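Local coordinates for glycoside hydrolase family 15, cellulose signaling associated protein envoy (Hypocrea jecorina, PDB 4WUJ), which is a fungal LOV-domain photoreceptor that binds flavin mononucleotide, senses blue light and integrates light with oxidative-stress signalling, at residues C[52-55]-C[56-59]; C[17-20]-C[21-24]. All blocks are in the same frame, centred on the assembly; numbering follows the deposited sequence.

Contact 1: residues C[52-55]-C[56-59]; sequences IVYA and SPGF
The methyl group of Ala55 meets the ring of Phe59, with CB 3.7 Å from Phe59 CD2; the approach is oblique to the ring, and the contact is purely apolar. The two residues are four positions apart, across the corner where an edge strand of this chain's sheet hands over to a helix. A second ring, that of Tyr54, leans along the backbone that follows it: its CE1 lies 3.6 Å from Ser56 N, and its hydroxyl oxygen OH comes within 4.1 Å of Pro57 CD. CG of Tyr54 stands anti to the backbone N (chi1 176°), which lays the ring alongside Ser56, with OH near the first helical residue. Behind these contacts stands Ser56, the N-cap. Its OG sits between its own N and carbonyl carbon (chi1 58°) and accepts a weak capping bond from Phe59 N at 3.2 Å, bent to 134° at the hydrogen. The same oxygen is hydrogen-bonded to Leu40 N, in strand 39-44, and to Val38 O just before it, so the cap is tied to that strand as well as to the helix. Tyr54 OH finds its polar partner across the dimer, a hydrogen bond with Cys36 N of the second subunit. Upstream, a classic beta bulge sets Val53 and Tyr54 together opposite Leu42, to which both backbones bond. Phe59, whose side chain is about 5 Å from the bound flavin mononucleotide, packs on Gln144 of the flavin site. Within this PAS fold, the corner joins strand 52-55 to helix 57-63, with helix 67-70 contributing Ile70 against both Ala55 and Phe59, and strand 39-44 alongside.

Contact 2: residues C[17-20]-C[21-24]; sequences ILLR and IASR
Ile17 and Ile21 set CG1 anti to their carbonyl carbons (chi1 -80° and -84°), so the branched chains run alongside each other, one helical turn apart; CG2 of Ile17 lies 4.0 Å from CD1 of Ile21. The backbone beneath is regular helix: Ile21 N donates to Ile17 O at 3.1 Å and Ala22 N to Leu18 O at 2.8 Å. The last turn slackens at Ser23, the first residue to leave helical angles, whose N donates to Leu19 O at 3.2 Å and weakly to Arg20 O. Arg24 turns back at its first torsion, then extends from CG to NE. Its NH1 donates to Ile21 O at 2.8 Å in a nearly straight bond (164°), the oxygen at the guanidinium edge. Arg24 N reaches that oxygen from the opposite face of the carbonyl plane, so two donors grip it. Arg24 NE salt-bridges Glu106 OE2 at the NE/NH2 edge, which should limit rotation of the group; Arg20 makes a cation-pi contact with Trp131. Helix 14-22 lays Ile17 and Ile21 on Val141 of strand 139-144, Ile17 also on Leu42 of strand 39-44, and packs Leu18 and Ala22 on Met15, and Leu19 on Ala22, of the second subunit.

Contact 1 is buried near the middle of the domain, its centre about 8 Å from that of the chain, whereas contact 2 lies about 15 Å from it, centre to centre, and is only partly buried. Their centres are about 18 Å apart, without touching. Contact 1 belongs to the flavin-binding PAS core and joins a strand to a helix; contact 2 lies within one helix, ending in the turn that leaves it. Both lean on strands 39-44 and 139-144, and both reach the second subunit, contact 1 partly through a tyrosine hydroxyl and contact 2 by apolar packing. A serine caps the helix start in the first, while an arginine grips the helix end in the second.

Contact 1: residues C[52-55]-C[56-59]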
loop_
_atom_site.group_PDB
_atom_site.type_symbol
_atom_site.label_atom_id
_atom_site.label_comp_id
_atom_site.label_asym_id
_atom_site.label_seq_id
_atom_site.Cartn_x
_atom_site.Cartn_y
_atom_site.Cartn_z
ATOM N N ILE C 52 12.195 -8.781 -9.653
ATOM C CA ILE C 52 11.466 -7.761 -8.883
ATOM C C ILE C 52 11.720 -6.365 -9.481
ATOM O O ILE C 52 12.875 -5.964 -9.664
ATOM C CB ILE C 52 11.896 -7.751 -7.421
ATOM C CG1 ILE C 52 11.509 -9.044 -6.740
ATOM C CG2 ILE C 52 11.240 -6.573 -6.650
ATOM C CD1 ILE C 52 12.327 -9.270 -5.482
ATOM N N VAL C 53 10.637 -5.657 -9.812
ATOM C CA VAL C 53 10.748 -4.281 -10.282
ATOM C C VAL C 53 10.207 -3.291 -9.253
ATOM O O VAL C 53 10.402 -2.083 -9.389
ATOM C CB VAL C 53 10.066 -4.070 -11.645
ATOM C CG1 VAL C 53 10.741 -4.929 -12.692
ATOM C CG2 VAL C 53 8.618 -4.390 -11.602
ATOM N N TYR C 54 9.532 -3.818 -8.227
ATOM C CA TYR C 54 9.025 -3.029 -7.113
ATOM C C TYR C 54 8.748 -3.919 -5.912
ATOM O O TYR C 54 8.083 -4.968 -6.056
ATOM C CB TYR C 54 7.709 -2.332 -7.518
ATOM C CG TYR C 54 7.065 -1.572 -6.392
ATOM C CD1 TYR C 54 6.162 -2.187 -5.510
ATOM C CD2 TYR C 54 7.372 -0.218 -6.180
ATOM C CE1 TYR C 54 5.573 -1.460 -4.457
ATOM C CE2 TYR C 54 6.788 0.499 -5.151
ATOM C CZ TYR C 54 5.907 -0.121 -4.282
ATOM O OH TYR C 54 5.386 0.645 -3.266
ATOM N N ALA C 55 9.213 -3.487 -4.735
ATOM C CA ALA C 55 8.794 -4.076 -3.466
ATOM C C ALA C 55 8.305 -2.961 -2.513
ATOM O O ALA C 55 8.898 -1.855 -2.450
ATOM C CB ALA C 55 9.926 -4.828 -2.849
ATOM N N SER C 56 7.223 -3.245 -1.787
ATOM C CA SER C 56 6.614 -2.264 -0.878
ATOM C C SER C 56 7.460 -2.035 0.383
ATOM O O SER C 56 8.326 -2.835 0.696
ATOM C CB SER C 56 5.241 -2.758 -0.426
ATOM O OG SER C 56 5.368 -4.023 0.216
ATOM N N PRO C 57 7.220 -0.918 1.102
ATOM C CA PRO C 57 7.792 -0.791 2.457
ATOM C C PRO C 57 7.534 -2.033 3.351
ATOM O O PRO C 57 8.407 -2.514 4.070
ATOM C CB PRO C 57 7.067 0.459 3.037
ATOM C CG PRO C 57 6.735 1.283 1.761
ATOM C CD PRO C 57 6.385 0.239 0.721
ATOM N N GLY C 58 6.316 -2.533 3.309
ATOM C CA GLY C 58 5.988 -3.753 4.041
ATOM C C GLY C 58 6.915 -4.939 3.699
ATOM O O GLY C 58 7.174 -5.784 4.556
ATOM N N PHE C 59 7.412 -5.029 2.456
ATOM C CA PHE C 59 8.285 -6.160 2.104
ATOM C C PHE C 59 9.638 -5.988 2.768
ATOM O O PHE C 59 10.197 -6.942 3.300
ATOM C CB PHE C 59 8.468 -6.295 0.596
ATOM C CG PHE C 59 9.462 -7.387 0.168
ATOM C CD1 PHE C 59 9.018 -8.717 -0.060
ATOM C CD2 PHE C 59 10.816 -7.077 -0.020
ATOM C CE1 PHE C 59 9.917 -9.721 -0.484
ATOM C CE2 PHE C 59 11.730 -8.056 -0.437
ATOM C CZ PHE C 59 11.281 -9.390 -0.690
#

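Contact 2: residues C[17-20]-C[21-24]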
loop_
_atom_site.group_PDB
_atom_site.type_symbol
_atom_site.label_atom_id
_atom_site.label_comp_id
_atom_site.label_asym_id
_atom_site.label_seq_id
_atom_site.Cartn_x
_atom_site.Cartn_y
_atom_site.Cartn_z
ATOM N N ILE C 17 -3.122 -1.044 -9.761
ATOM C CA ILE C 17 -2.885 -2.475 -9.950
ATOM C C ILE C 17 -3.717 -3.314 -8.968
ATOM O O ILE C 17 -4.432 -4.226 -9.377
ATOM C CB ILE C 17 -1.387 -2.765 -9.790
ATOM C CG1 ILE C 17 -0.673 -2.396 -11.090
ATOM C CG2 ILE C 17 -1.127 -4.189 -9.380
ATOM C CD1 ILE C 17 0.800 -2.515 -11.020
ATOM N N LEU C 18 -3.628 -3.001 -7.683
ATOM C CA LEU C 18 -4.411 -3.710 -6.660
ATOM C C LEU C 18 -5.914 -3.589 -6.877
ATOM O O LEU C 18 -6.665 -4.529 -6.736
ATOM C CB LEU C 18 -4.079 -3.168 -5.270
ATOM C CG LEU C 18 -2.667 -3.519 -4.839
ATOM C CD1 LEU C 18 -2.338 -2.853 -3.555
ATOM C CD2 LEU C 18 -2.481 -5.043 -4.714
ATOM N N LEU C 19 -6.368 -2.417 -7.220
ATOM C CA LEU C 19 -7.772 -2.261 -7.429
ATOM C C LEU C 19 -8.269 -3.147 -8.576
ATOM O O LEU C 19 -9.320 -3.770 -8.463
ATOM C CB LEU C 19 -8.079 -0.806 -7.695
ATOM C CG LEU C 19 -9.539 -0.420 -7.555
ATOM C CD1 LEU C 19 -10.127 -0.929 -6.228
ATOM C CD2 LEU C 19 -9.641 1.108 -7.686
ATOM N N ARG C 20 -7.541 -3.194 -9.690
ATOM C CA ARG C 20 -7.961 -4.037 -10.815
ATOM C C ARG C 20 -8.058 -5.498 -10.357
ATOM O O ARG C 20 -9.015 -6.237 -10.689
ATOM C CB ARG C 20 -6.974 -3.915 -11.967
ATOM C CG ARG C 20 -7.492 -3.132 -13.151
ATOM C CD ARG C 20 -6.350 -2.492 -13.937
ATOM N NE ARG C 20 -5.267 -3.430 -14.246
ATOM C CZ ARG C 20 -3.993 -3.071 -14.396
ATOM N NH1 ARG C 20 -3.634 -1.790 -14.264
ATOM N NH2 ARG C 20 -3.078 -3.990 -14.681
ATOM N N ILE C 21 -7.056 -5.892 -9.581
ATOM C CA ILE C 21 -7.010 -7.218 -9.003
ATOM C C ILE C 21 -8.219 -7.497 -8.135
ATOM O O ILE C 21 -8.836 -8.555 -8.241
ATOM C CB ILE C 21 -5.738 -7.414 -8.181
ATOM C CG1 ILE C 21 -4.607 -7.824 -9.133
ATOM C CG2 ILE C 21 -5.954 -8.487 -7.117
ATOM C CD1 ILE C 21 -3.215 -7.461 -8.647
ATOM N N ALA C 22 -8.549 -6.534 -7.280
ATOM C CA ALA C 22 -9.662 -6.657 -6.357
ATOM C C ALA C 22 -10.945 -7.013 -7.096
ATOM O O ALA C 22 -11.731 -7.851 -6.631
ATOM C CB ALA C 22 -9.842 -5.356 -5.570
ATOM N N SER C 23 -11.135 -6.380 -8.256
ATOM C CA SER C 23 -12.353 -6.529 -9.039
ATOM C C SER C 23 -12.225 -7.506 -10.192
ATOM O O SER C 23 -13.013 -7.452 -11.142
ATOM C CB SER C 23 -12.772 -5.157 -9.595
ATOM O OG SER C 23 -13.278 -4.305 -8.566
ATOM N N ARG C 24 -11.223 -8.376 -10.147
ATOM C CA ARG C 24 -11.012 -9.325 -11.246
ATOM C C ARG C 24 -12.146 -10.360 -11.301
ATOM O O ARG C 24 -12.679 -10.749 -10.259
ATOM C CB ARG C 24 -9.679 -10.063 -11.087
ATOM C CG ARG C 24 -9.659 -11.077 -9.940
ATOM C CD ARG C 24 -8.243 -11.365 -9.550
ATOM N NE ARG C 24 -8.081 -12.396 -8.536
ATOM C CZ ARG C 24 -8.217 -12.191 -7.237
ATOM N NH1 ARG C 24 -8.570 -10.990 -6.789
ATOM N NH2 ARG C 24 -8.014 -13.188 -6.385
#